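Local coordinates for protein lithostathine (PDB 1QDD) that might inhibit spontaneous precipitation of calcium carbonate in the pancreas and is a secreted C-type lectin-like protein that may be associated with pancreatic and brain regeneration, at residues 28-33 with 69-74; 39-44 with 138-143; 49-54 with 76-81; 99-104 with 124-129. The protein carries 1 engineered substitution. One frame throughout, in Å; residues are numbered along the deposited sequence.

Contact 1. Residues 28-33 with 69-74; sequences FNEDRE and SGTDDF
The guanidinium of Arg-32 and the carboxylate of Asp-73 meet end-on with their planes 40° apart, and the acid sits at the edge of the guanidinium. Arg-32 NH1 reaches Asp-73 OD1 at 2.7 Å, on the syn lone pair of that oxygen, while NH2 takes Asp-73 OD2, also from the syn side; both bonds of this salt bridge tilt out of the guanidinium plane. Asp-73 OD1 lies at the edge of the Phe-28 ring too, 4.2 Å from CZ. Ser-69 OG and Thr-71 CB approach the same ring obliquely, at CE1. With chi1 at 172°, the Phe-28 ring stands opposite its backbone N and points across to the 69-74 loop. Thr-71 OG1 donates to Glu-30 OE2 over 2.8 Å, on the anti side, somewhat out of the carboxylate plane, and accepts from the backbone N of Asp-73, closing an ST turn. Ser-69 OG forms another with Thr-71 N and is also bonded to Ile-66 O. Water 1 donates to Glu-30 OE2 and accepts from Asp-72 N. The contact pins the loop that follows helix 56-68 to strand 24-33 at the surface. Glu-30 OE2 and Asp-73 OD2 are 4.5 Å apart, and Arg-32, together with the hydroxyl of Ser-137 on Asp-73 OD1, probably offsets the repulsion between them.

Contact 2. Residues 39-44 with 138-143; sequences DLYCQN and FVCKFK
A covalent bond crosses this contact: Cys-42 SG and Cys-140 SG are 2.0 Å apart in a disulfide with chi3 of -78°, joining the helix to the strand across 98 positions of sequence. Both sulfurs stand opposite their own carbonyl carbons, beside the backbone N, and the CA atoms of the two cysteines are 5.5 Å apart. Next to the bridge, Phe-138 turns an edge to the face of Tyr-41 in an offset edge-to-face pair, with ring planes at 67°. The touching atoms are CE1 and CZ of Phe-138, set against CB, CG and CD2 of Tyr-41; CE1 comes to 3.8 Å from CD2. Cys-42 SG approaches the Phe-138 ring obliquely, 4.0 Å from CD1, as a sulfur-aromatic contact. In the C-type lectin fold, a disulfide of this kind ties the first helix to the last strand, here helix 35-44 and strand 136-143, whose short segments run 31° from parallel. The strand hydrogen-bonds to strand 24-33 through Cys-140 and Tyr-27, and Leu-50 packs against Cys-42 and Phe-138. Phe-138 holds its ring between its backbone N and carbonyl carbon, which brings the ring alongside the disulfide. Cys-140 SG lies at the edge of the Tyr-41 ring, 4.3 Å from CD2.

Contact 3. Residues 49-54 with 76-81; sequences NLVSVL and VWIGLH
Gly-79 N donates to Val-51 O over 2.9 Å, with an N-H...O angle of 159°, and this is the hydrogen bond that joins the two backbones. The chain turns a corner at Gly-79, where strand 75-78 gives way to strand 80-81, and the bond ties that corner to the residues just after strand 49-50. The backbones are close here, with the CA atoms of Leu-50 and Gly-79 only 4.6 Å apart. The bare CA of Gly-79 is where Leu-50 CB settles, 3.6 Å away, with no side chain in between. The branches of Leu-50 then divide: CD1 rests 3.8 Å from Ile-78 O, and CD2 meets Trp-77 CB at 4.3 Å. Next along the chain, Val-51 CG1 packs against Ile-78 CG2 at 3.6 Å; chi1 of 65° sets CG1 between the backbone N and carbonyl carbon of Val-51. Trp-77 sends its indole away from Leu-50, and its NE1 is held by Glu-33 O. Every touching residue is buried. Leu-50 also packs on Trp-35 and Ala-38 of helix 35-44, and Val-51 on Val-139 of strand 136-143, so the contact belongs to the hydrophobic core of the C-type lectin-like fold.

Contact 4. Residues 99-104 with 124-129; sequences YKSWGI and FQKWKD
Trp-127 lies under the 99-104 loop, part of the long loop region of the C-type lectin fold between strands 90-91 and 115-119. Starting at CB, 3.8 Å from Trp-102 CE3, its side chain runs beneath the loop backbone. Trp-127 CG comes next, 3.4 Å from Ser-101 O. Above the five-membered ring stands Ser-101 CB, a CH-pi contact 15° off the ring normal, and NE1 is 3.8 Å from that same carbon. Along the six-membered ring, CE3 points at the face of Trp-102; the two rings meet edge-to-face with planes at 80°. CZ3 passes Ser-101 N and Lys-100 CA, CZ2 reaches Tyr-99 CD1, and the indole ends at CH2, 3.4 Å from Tyr-99 O. The backbone is clamped as well: Trp-127 N donates to Ser-101 O, and Gly-103 N to Trp-127 O, making a single beta bridge between Trp-102 and Trp-127. Val-116 and Leu-118 of strand 115-119 also pack against Trp-127. Two waters bridge the segments, one linking Trp-102 O to Lys-126 NZ, the other Tyr-99 OH to Gln-125 O. That last carbonyl oxygen also accepts from Ser-101 OG at 2.8 Å.

How the contacts relate
All four contacts lie in a single C-type lectin domain and reach its mixed sheet. Contact 3 is nearest the middle, its centre about 9 Å from that of contact 2 and about 11 Å from that of contact 4. Contacts 2 and 4 sit on opposite sides of the chain's centre, about 20 Å between centres, and do not touch. Strand 136-143 links contact 2 to strand 24-33 of contact 1 and to strands 49-50 and 75-78 of contact 3. Along the chain, contacts 3 and 4 are both nested within the loop closed by the disulfide of contact 2, while contact 1 crosses contacts 2 and 3. The sheet thus connects buried contact 3 to contact 1 at the surface.

Contact 1. Residues 28-33 with 69-74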
# COMPACT_ATOMS: atom_id res chain seq x y z
N PHE A 28 -6.35 -5.37 3.53
CA PHE A 28 -5.38 -6.35 3.07
C PHE A 28 -6.11 -7.41 2.23
O PHE A 28 -7.16 -7.94 2.67
CB PHE A 28 -4.67 -7.02 4.25
CG PHE A 28 -3.79 -8.19 3.89
CD1 PHE A 28 -4.15 -9.47 4.30
CD2 PHE A 28 -2.63 -8.04 3.16
CE1 PHE A 28 -3.36 -10.57 3.98
CE2 PHE A 28 -1.85 -9.12 2.84
CZ PHE A 28 -2.21 -10.39 3.25
N ASN A 29 -5.69 -7.69 1.02
CA ASN A 29 -6.27 -8.70 0.13
C ASN A 29 -5.24 -9.81 -0.08
O ASN A 29 -4.14 -9.55 -0.58
CB ASN A 29 -6.65 -8.04 -1.20
CG ASN A 29 -7.49 -8.87 -2.13
OD1 ASN A 29 -8.21 -8.39 -3.04
ND2 ASN A 29 -7.42 -10.18 -2.00
N GLU A 30 -5.57 -11.05 0.30
CA GLU A 30 -4.66 -12.19 0.19
C GLU A 30 -4.56 -12.80 -1.19
O GLU A 30 -3.80 -13.77 -1.40
CB GLU A 30 -4.97 -13.23 1.28
CG GLU A 30 -3.73 -14.00 1.75
CD GLU A 30 -4.03 -14.91 2.93
OE1 GLU A 30 -4.86 -15.82 2.77
OE2 GLU A 30 -3.43 -14.71 4.00
N ASP A 31 -5.17 -12.25 -2.21
CA ASP A 31 -5.03 -12.67 -3.60
C ASP A 31 -3.64 -12.36 -4.13
O ASP A 31 -3.18 -11.22 -3.94
CB ASP A 31 -6.04 -11.88 -4.41
CG ASP A 31 -6.12 -12.27 -5.87
OD1 ASP A 31 -5.68 -13.37 -6.24
OD2 ASP A 31 -6.66 -11.44 -6.63
N ARG A 32 -3.02 -13.28 -4.84
CA ARG A 32 -1.68 -13.10 -5.39
C ARG A 32 -1.75 -12.63 -6.82
O ARG A 32 -2.25 -13.30 -7.72
CB ARG A 32 -0.90 -14.42 -5.26
CG ARG A 32 -0.66 -14.84 -3.82
CD ARG A 32 -1.79 -15.70 -3.27
NE ARG A 32 -1.34 -16.44 -2.09
CZ ARG A 32 -1.14 -15.95 -0.88
NH1 ARG A 32 -1.37 -14.67 -0.63
NH2 ARG A 32 -0.70 -16.76 0.08
N GLU A 33 -1.37 -11.37 -7.05
CA GLU A 33 -1.44 -10.68 -8.32
C GLU A 33 -0.13 -9.94 -8.61
O GLU A 33 0.60 -9.64 -7.66
CB GLU A 33 -2.59 -9.67 -8.33
CG GLU A 33 -3.98 -10.20 -8.07
CD GLU A 33 -4.65 -10.92 -9.22
OE1 GLU A 33 -4.17 -10.91 -10.37
OE2 GLU A 33 -5.73 -11.52 -8.99
N SER A 69 -4.45 -9.86 10.31
CA SER A 69 -5.11 -10.76 9.39
C SER A 69 -4.75 -12.22 9.66
O SER A 69 -5.49 -13.09 9.17
CB SER A 69 -4.73 -10.45 7.93
OG SER A 69 -3.44 -10.93 7.61
N GLY A 70 -3.64 -12.51 10.31
CA GLY A 70 -3.19 -13.88 10.50
C GLY A 70 -2.47 -14.46 9.31
O GLY A 70 -2.15 -15.66 9.34
N THR A 71 -2.17 -13.70 8.25
CA THR A 71 -1.50 -14.23 7.07
C THR A 71 -0.15 -14.88 7.38
O THR A 71 0.59 -14.41 8.24
CB THR A 71 -1.34 -13.14 5.99
OG1 THR A 71 -0.92 -13.75 4.76
CG2 THR A 71 -0.36 -12.03 6.33
N ASP A 72 0.19 -15.90 6.59
CA ASP A 72 1.51 -16.51 6.57
C ASP A 72 2.37 -16.00 5.41
O ASP A 72 3.50 -16.48 5.20
CB ASP A 72 1.40 -18.04 6.49
CG ASP A 72 0.80 -18.65 7.75
OD1 ASP A 72 -0.22 -19.36 7.62
OD2 ASP A 72 1.32 -18.33 8.84
N ASP A 73 1.92 -14.98 4.68
CA ASP A 73 2.67 -14.44 3.56
C ASP A 73 3.99 -13.78 3.94
O ASP A 73 4.12 -13.22 5.01
CB ASP A 73 1.80 -13.43 2.79
CG ASP A 73 0.71 -14.07 1.96
OD1 ASP A 73 -0.01 -13.31 1.25
OD2 ASP A 73 0.53 -15.30 1.96
N PHE A 74 4.97 -13.86 3.04
CA PHE A 74 6.28 -13.27 3.25
C PHE A 74 6.42 -11.87 2.66
O PHE A 74 7.26 -11.12 3.16
CB PHE A 74 7.37 -14.18 2.64
CG PHE A 74 7.42 -15.56 3.27
CD1 PHE A 74 6.94 -16.66 2.60
CD2 PHE A 74 8.00 -15.71 4.52
CE1 PHE A 74 7.00 -17.92 3.18
CE2 PHE A 74 8.04 -16.97 5.12
CZ PHE A 74 7.54 -18.05 4.44
O HOH W 1 -1.30 -17.04 4.35

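Contact 2. Residues 39-44 with 138-143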
# COMPACT_ATOMS: atom_id res chain seq x y z
N ASP A 39 -2.71 -2.97 -8.31
CA ASP A 39 -3.12 -1.56 -8.33
C ASP A 39 -4.44 -1.36 -9.06
O ASP A 39 -5.27 -0.57 -8.61
CB ASP A 39 -2.01 -0.69 -8.91
CG ASP A 39 -2.22 0.78 -8.64
OD1 ASP A 39 -2.19 1.22 -7.47
OD2 ASP A 39 -2.42 1.55 -9.61
N LEU A 40 -4.67 -2.09 -10.14
CA LEU A 40 -5.96 -2.02 -10.86
C LEU A 40 -7.10 -2.50 -9.99
O LEU A 40 -8.18 -1.89 -10.00
CB LEU A 40 -5.87 -2.80 -12.17
CG LEU A 40 -5.04 -2.16 -13.28
CD1 LEU A 40 -4.87 -3.12 -14.46
CD2 LEU A 40 -5.64 -0.85 -13.76
N TYR A 41 -6.94 -3.55 -9.18
CA TYR A 41 -7.98 -4.00 -8.27
C TYR A 41 -8.33 -2.87 -7.32
O TYR A 41 -9.50 -2.53 -7.07
CB TYR A 41 -7.56 -5.27 -7.50
CG TYR A 41 -8.62 -5.75 -6.53
CD1 TYR A 41 -9.48 -6.80 -6.87
CD2 TYR A 41 -8.80 -5.19 -5.28
CE1 TYR A 41 -10.47 -7.24 -6.00
CE2 TYR A 41 -9.78 -5.61 -4.41
CZ TYR A 41 -10.61 -6.64 -4.77
OH TYR A 41 -11.60 -7.06 -3.89
N CYS A 42 -7.29 -2.23 -6.73
CA CYS A 42 -7.54 -1.14 -5.80
C CYS A 42 -8.28 0.03 -6.45
O CYS A 42 -9.12 0.66 -5.79
CB CYS A 42 -6.24 -0.64 -5.18
SG CYS A 42 -5.23 -1.79 -4.25
N GLN A 43 -7.98 0.33 -7.71
CA GLN A 43 -8.65 1.41 -8.43
C GLN A 43 -10.12 1.08 -8.65
O GLN A 43 -10.99 1.96 -8.61
CB GLN A 43 -7.96 1.66 -9.77
CG GLN A 43 -6.58 2.27 -9.69
CD GLN A 43 -5.90 2.57 -11.01
OE1 GLN A 43 -4.72 2.24 -11.20
NE2 GLN A 43 -6.62 3.20 -11.92
N ASN A 44 -10.41 -0.18 -8.96
CA ASN A 44 -11.77 -0.61 -9.27
C ASN A 44 -12.68 -0.57 -8.07
O ASN A 44 -13.91 -0.41 -8.24
CB ASN A 44 -11.75 -2.00 -9.91
CG ASN A 44 -11.20 -2.05 -11.32
OD1 ASN A 44 -11.17 -1.05 -12.04
ND2 ASN A 44 -10.75 -3.23 -11.73
N PHE A 138 -1.59 -7.87 -1.23
CA PHE A 138 -1.47 -6.41 -1.32
C PHE A 138 -2.39 -5.67 -0.39
O PHE A 138 -3.39 -6.21 0.12
CB PHE A 138 -1.73 -5.98 -2.78
CG PHE A 138 -3.02 -6.41 -3.41
CD1 PHE A 138 -4.13 -5.58 -3.45
CD2 PHE A 138 -3.12 -7.66 -4.03
CE1 PHE A 138 -5.29 -5.96 -4.10
CE2 PHE A 138 -4.28 -8.03 -4.67
CZ PHE A 138 -5.37 -7.19 -4.71
N VAL A 139 -2.09 -4.40 -0.13
CA VAL A 139 -2.92 -3.51 0.68
C VAL A 139 -3.41 -2.35 -0.19
O VAL A 139 -2.60 -1.71 -0.88
CB VAL A 139 -2.18 -2.94 1.91
CG1 VAL A 139 -3.02 -1.94 2.70
CG2 VAL A 139 -1.71 -4.04 2.85
N CYS A 140 -4.70 -2.04 -0.14
CA CYS A 140 -5.31 -0.90 -0.81
C CYS A 140 -5.68 0.21 0.18
O CYS A 140 -5.94 -0.03 1.35
CB CYS A 140 -6.58 -1.29 -1.58
SG CYS A 140 -6.47 -2.57 -2.83
N LYS A 141 -5.71 1.44 -0.32
CA LYS A 141 -6.06 2.66 0.42
C LYS A 141 -7.03 3.49 -0.42
O LYS A 141 -6.76 3.71 -1.60
CB LYS A 141 -4.78 3.46 0.73
CG LYS A 141 -4.94 4.83 1.38
CD LYS A 141 -3.58 5.50 1.58
CE LYS A 141 -3.65 6.91 2.13
NZ LYS A 141 -2.27 7.46 2.31
N PHE A 142 -8.14 3.94 0.16
CA PHE A 142 -9.10 4.77 -0.58
C PHE A 142 -9.71 5.81 0.36
O PHE A 142 -9.85 5.62 1.56
CB PHE A 142 -10.17 3.93 -1.27
CG PHE A 142 -11.15 3.18 -0.42
CD1 PHE A 142 -12.35 3.76 -0.02
CD2 PHE A 142 -10.89 1.88 -0.02
CE1 PHE A 142 -13.25 3.05 0.75
CE2 PHE A 142 -11.79 1.18 0.75
CZ PHE A 142 -12.97 1.76 1.14
N LYS A 143 -10.06 6.95 -0.26
CA LYS A 143 -10.60 8.07 0.51
C LYS A 143 -12.06 7.78 0.86
O LYS A 143 -12.90 7.44 0.05
CB LYS A 143 -10.51 9.45 -0.12
CG LYS A 143 -11.01 10.62 0.71
CD LYS A 143 -10.22 10.99 1.95
CE LYS A 143 -11.04 11.89 2.88
NZ LYS A 143 -12.16 11.14 3.51

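Contact 3. Residues 49-54 with 76-81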
# COMPACT_ATOMS: atom_id res chain seq x y z
N ASN A 49 -5.99 3.06 -4.64
CA ASN A 49 -4.71 2.70 -5.22
C ASN A 49 -4.00 1.77 -4.22
O ASN A 49 -4.42 1.70 -3.06
CB ASN A 49 -3.73 3.85 -5.50
CG ASN A 49 -3.99 4.57 -6.80
OD1 ASN A 49 -4.49 5.71 -6.76
ND2 ASN A 49 -3.70 3.99 -7.95
N LEU A 50 -2.95 1.09 -4.66
CA LEU A 50 -2.11 0.38 -3.72
C LEU A 50 -1.69 1.41 -2.66
O LEU A 50 -1.50 2.61 -2.96
CB LEU A 50 -0.84 -0.16 -4.39
CG LEU A 50 -0.98 -1.48 -5.16
CD1 LEU A 50 0.27 -1.79 -5.97
CD2 LEU A 50 -1.30 -2.63 -4.20
N VAL A 51 -1.50 0.99 -1.43
CA VAL A 51 -1.23 1.91 -0.34
C VAL A 51 0.02 2.75 -0.58
O VAL A 51 1.06 2.25 -1.00
CB VAL A 51 -1.18 1.15 1.00
CG1 VAL A 51 -0.04 0.15 1.10
CG2 VAL A 51 -1.16 2.08 2.20
N SER A 52 -0.08 4.03 -0.21
CA SER A 52 1.04 4.96 -0.14
C SER A 52 1.35 5.19 1.34
O SER A 52 0.42 5.46 2.10
CB SER A 52 0.77 6.32 -0.78
OG SER A 52 0.44 6.24 -2.13
N VAL A 53 2.57 4.99 1.77
CA VAL A 53 2.99 5.11 3.17
C VAL A 53 3.75 6.43 3.32
O VAL A 53 4.89 6.52 2.87
CB VAL A 53 3.83 3.91 3.60
CG1 VAL A 53 4.18 3.97 5.08
CG2 VAL A 53 3.14 2.58 3.28
N LEU A 54 3.07 7.41 3.90
CA LEU A 54 3.61 8.77 3.91
C LEU A 54 4.17 9.25 5.21
O LEU A 54 4.81 10.32 5.23
CB LEU A 54 2.48 9.71 3.41
CG LEU A 54 1.85 9.25 2.09
CD1 LEU A 54 0.70 10.15 1.66
CD2 LEU A 54 2.89 9.18 0.98
N VAL A 76 4.27 -8.45 0.75
CA VAL A 76 3.00 -7.77 0.50
C VAL A 76 3.25 -6.51 -0.33
O VAL A 76 4.07 -5.68 0.08
CB VAL A 76 2.27 -7.41 1.80
CG1 VAL A 76 0.96 -6.70 1.54
CG2 VAL A 76 2.02 -8.66 2.66
N TRP A 77 2.56 -6.32 -1.44
CA TRP A 77 2.79 -5.11 -2.26
C TRP A 77 2.30 -3.80 -1.63
O TRP A 77 1.25 -3.73 -0.99
CB TRP A 77 2.02 -5.24 -3.58
CG TRP A 77 2.43 -6.17 -4.66
CD1 TRP A 77 1.63 -7.08 -5.30
CD2 TRP A 77 3.72 -6.28 -5.28
NE1 TRP A 77 2.34 -7.74 -6.27
CE2 TRP A 77 3.63 -7.28 -6.28
CE3 TRP A 77 4.95 -5.64 -5.07
CZ2 TRP A 77 4.72 -7.63 -7.07
CZ3 TRP A 77 6.02 -5.99 -5.88
CH2 TRP A 77 5.90 -6.99 -6.86
N ILE A 78 3.10 -2.76 -1.87
CA ILE A 78 2.75 -1.37 -1.60
C ILE A 78 2.88 -0.62 -2.93
O ILE A 78 3.40 -1.15 -3.91
CB ILE A 78 3.49 -0.71 -0.45
CG1 ILE A 78 5.00 -0.61 -0.71
CG2 ILE A 78 3.22 -1.46 0.86
CD1 ILE A 78 5.76 0.18 0.33
N GLY A 79 2.41 0.63 -2.99
CA GLY A 79 2.36 1.38 -4.23
C GLY A 79 3.59 2.04 -4.80
O GLY A 79 3.43 2.91 -5.69
N LEU A 80 4.78 1.73 -4.34
CA LEU A 80 6.01 2.39 -4.79
C LEU A 80 6.65 1.64 -5.94
O LEU A 80 6.74 0.40 -5.90
CB LEU A 80 6.98 2.57 -3.62
CG LEU A 80 8.07 3.64 -3.78
CD1 LEU A 80 7.51 5.05 -3.65
CD2 LEU A 80 9.17 3.46 -2.74
N HIS A 81 7.07 2.35 -6.98
CA HIS A 81 7.70 1.72 -8.14
C HIS A 81 8.66 2.69 -8.82
O HIS A 81 8.64 3.90 -8.54
CB HIS A 81 6.67 1.14 -9.11
CG HIS A 81 5.86 2.14 -9.86
ND1 HIS A 81 5.63 2.02 -11.22
CD2 HIS A 81 5.18 3.24 -9.47
CE1 HIS A 81 4.87 3.02 -11.62
NE2 HIS A 81 4.59 3.79 -10.60

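Contact 4. Residues 99-104 with 124-129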
# COMPACT_ATOMS: atom_id res chain seq x y z
N TYR A 99 8.33 9.85 3.18
CA TYR A 99 8.80 8.83 4.10
C TYR A 99 9.48 7.67 3.36
O TYR A 99 9.04 7.29 2.27
CB TYR A 99 7.62 8.28 4.91
CG TYR A 99 7.92 7.16 5.88
CD1 TYR A 99 7.52 5.86 5.64
CD2 TYR A 99 8.64 7.41 7.05
CE1 TYR A 99 7.81 4.83 6.52
CE2 TYR A 99 8.97 6.39 7.91
CZ TYR A 99 8.54 5.11 7.66
OH TYR A 99 8.84 4.10 8.55
N LYS A 100 10.54 7.10 3.93
CA LYS A 100 11.17 5.91 3.35
C LYS A 100 11.52 4.94 4.47
O LYS A 100 11.80 5.31 5.61
CB LYS A 100 12.39 6.26 2.52
CG LYS A 100 13.57 6.83 3.28
CD LYS A 100 14.72 7.15 2.32
CE LYS A 100 15.91 7.72 3.07
NZ LYS A 100 15.62 9.09 3.58
N SER A 101 11.51 3.64 4.13
CA SER A 101 11.83 2.60 5.12
C SER A 101 12.50 1.39 4.48
O SER A 101 12.03 0.26 4.62
CB SER A 101 10.53 2.21 5.83
OG SER A 101 10.83 1.49 7.01
N TRP A 102 13.59 1.60 3.76
CA TRP A 102 14.31 0.52 3.09
C TRP A 102 14.94 -0.45 4.07
O TRP A 102 15.56 -0.05 5.06
CB TRP A 102 15.36 1.12 2.16
CG TRP A 102 14.80 1.93 1.03
CD1 TRP A 102 14.93 3.29 0.86
CD2 TRP A 102 14.08 1.45 -0.10
NE1 TRP A 102 14.32 3.66 -0.31
CE2 TRP A 102 13.79 2.57 -0.93
CE3 TRP A 102 13.66 0.18 -0.54
CZ2 TRP A 102 13.10 2.44 -2.12
CZ3 TRP A 102 12.98 0.08 -1.74
CH2 TRP A 102 12.70 1.21 -2.52
N GLY A 103 14.85 -1.74 3.77
CA GLY A 103 15.56 -2.77 4.54
C GLY A 103 17.03 -2.84 4.15
O GLY A 103 17.50 -2.16 3.25
N ILE A 104 17.77 -3.69 4.87
CA ILE A 104 19.20 -3.88 4.66
C ILE A 104 19.50 -4.25 3.21
O ILE A 104 18.89 -5.17 2.67
CB ILE A 104 19.73 -4.98 5.62
CG1 ILE A 104 19.61 -4.53 7.07
CG2 ILE A 104 21.16 -5.36 5.27
CD1 ILE A 104 19.76 -5.62 8.11
N PHE A 124 6.78 -6.46 8.64
CA PHE A 124 6.10 -5.67 7.62
C PHE A 124 6.39 -4.18 7.81
O PHE A 124 5.58 -3.35 7.34
CB PHE A 124 4.61 -5.98 7.53
CG PHE A 124 4.31 -7.43 7.25
CD1 PHE A 124 3.82 -8.25 8.26
CD2 PHE A 124 4.51 -7.99 6.00
CE1 PHE A 124 3.56 -9.59 8.03
CE2 PHE A 124 4.25 -9.34 5.78
CZ PHE A 124 3.76 -10.13 6.79
N GLN A 125 7.53 -3.81 8.36
CA GLN A 125 7.90 -2.42 8.54
C GLN A 125 8.95 -1.94 7.56
O GLN A 125 9.09 -0.71 7.44
CB GLN A 125 8.43 -2.20 9.97
CG GLN A 125 7.36 -2.34 11.04
CD GLN A 125 7.91 -1.97 12.41
OE1 GLN A 125 8.59 -0.95 12.55
NE2 GLN A 125 7.66 -2.80 13.40
N LYS A 126 9.70 -2.82 6.92
CA LYS A 126 10.76 -2.43 5.99
C LYS A 126 10.46 -2.92 4.57
O LYS A 126 9.67 -3.83 4.36
CB LYS A 126 12.13 -2.91 6.43
CG LYS A 126 12.60 -2.50 7.82
CD LYS A 126 13.15 -1.10 7.85
CE LYS A 126 13.73 -0.72 9.21
NZ LYS A 126 13.93 0.75 9.30
N TRP A 127 11.07 -2.28 3.60
CA TRP A 127 10.81 -2.41 2.19
C TRP A 127 11.92 -3.11 1.41
O TRP A 127 13.10 -2.94 1.71
CB TRP A 127 10.68 -1.00 1.58
CG TRP A 127 9.65 -0.08 2.18
CD1 TRP A 127 8.69 -0.36 3.09
CD2 TRP A 127 9.49 1.32 1.86
NE1 TRP A 127 7.93 0.76 3.39
CE2 TRP A 127 8.41 1.79 2.63
CE3 TRP A 127 10.16 2.18 1.00
CZ2 TRP A 127 7.99 3.13 2.55
CZ3 TRP A 127 9.74 3.50 0.93
CH2 TRP A 127 8.67 3.95 1.70
N LYS A 128 11.54 -3.85 0.38
CA LYS A 128 12.48 -4.50 -0.53
C LYS A 128 12.03 -4.28 -1.97
O LYS A 128 10.85 -4.37 -2.27
CB LYS A 128 12.52 -5.99 -0.22
CG LYS A 128 13.34 -6.92 -1.07
CD LYS A 128 13.40 -8.27 -0.37
CE LYS A 128 12.27 -9.22 -0.73
NZ LYS A 128 12.68 -10.60 -0.32
N ASP A 129 12.98 -4.01 -2.87
CA ASP A 129 12.74 -3.93 -4.30
C ASP A 129 12.74 -5.32 -4.93
O ASP A 129 13.68 -6.08 -4.68
CB ASP A 129 13.77 -3.04 -5.01
CG ASP A 129 15.22 -3.43 -4.82
OD1 ASP A 129 15.63 -3.61 -3.66
OD2 ASP A 129 15.97 -3.54 -5.82
O HOH W 2 7.58 1.57 8.15
O HOH W 3 15.25 1.87 7.06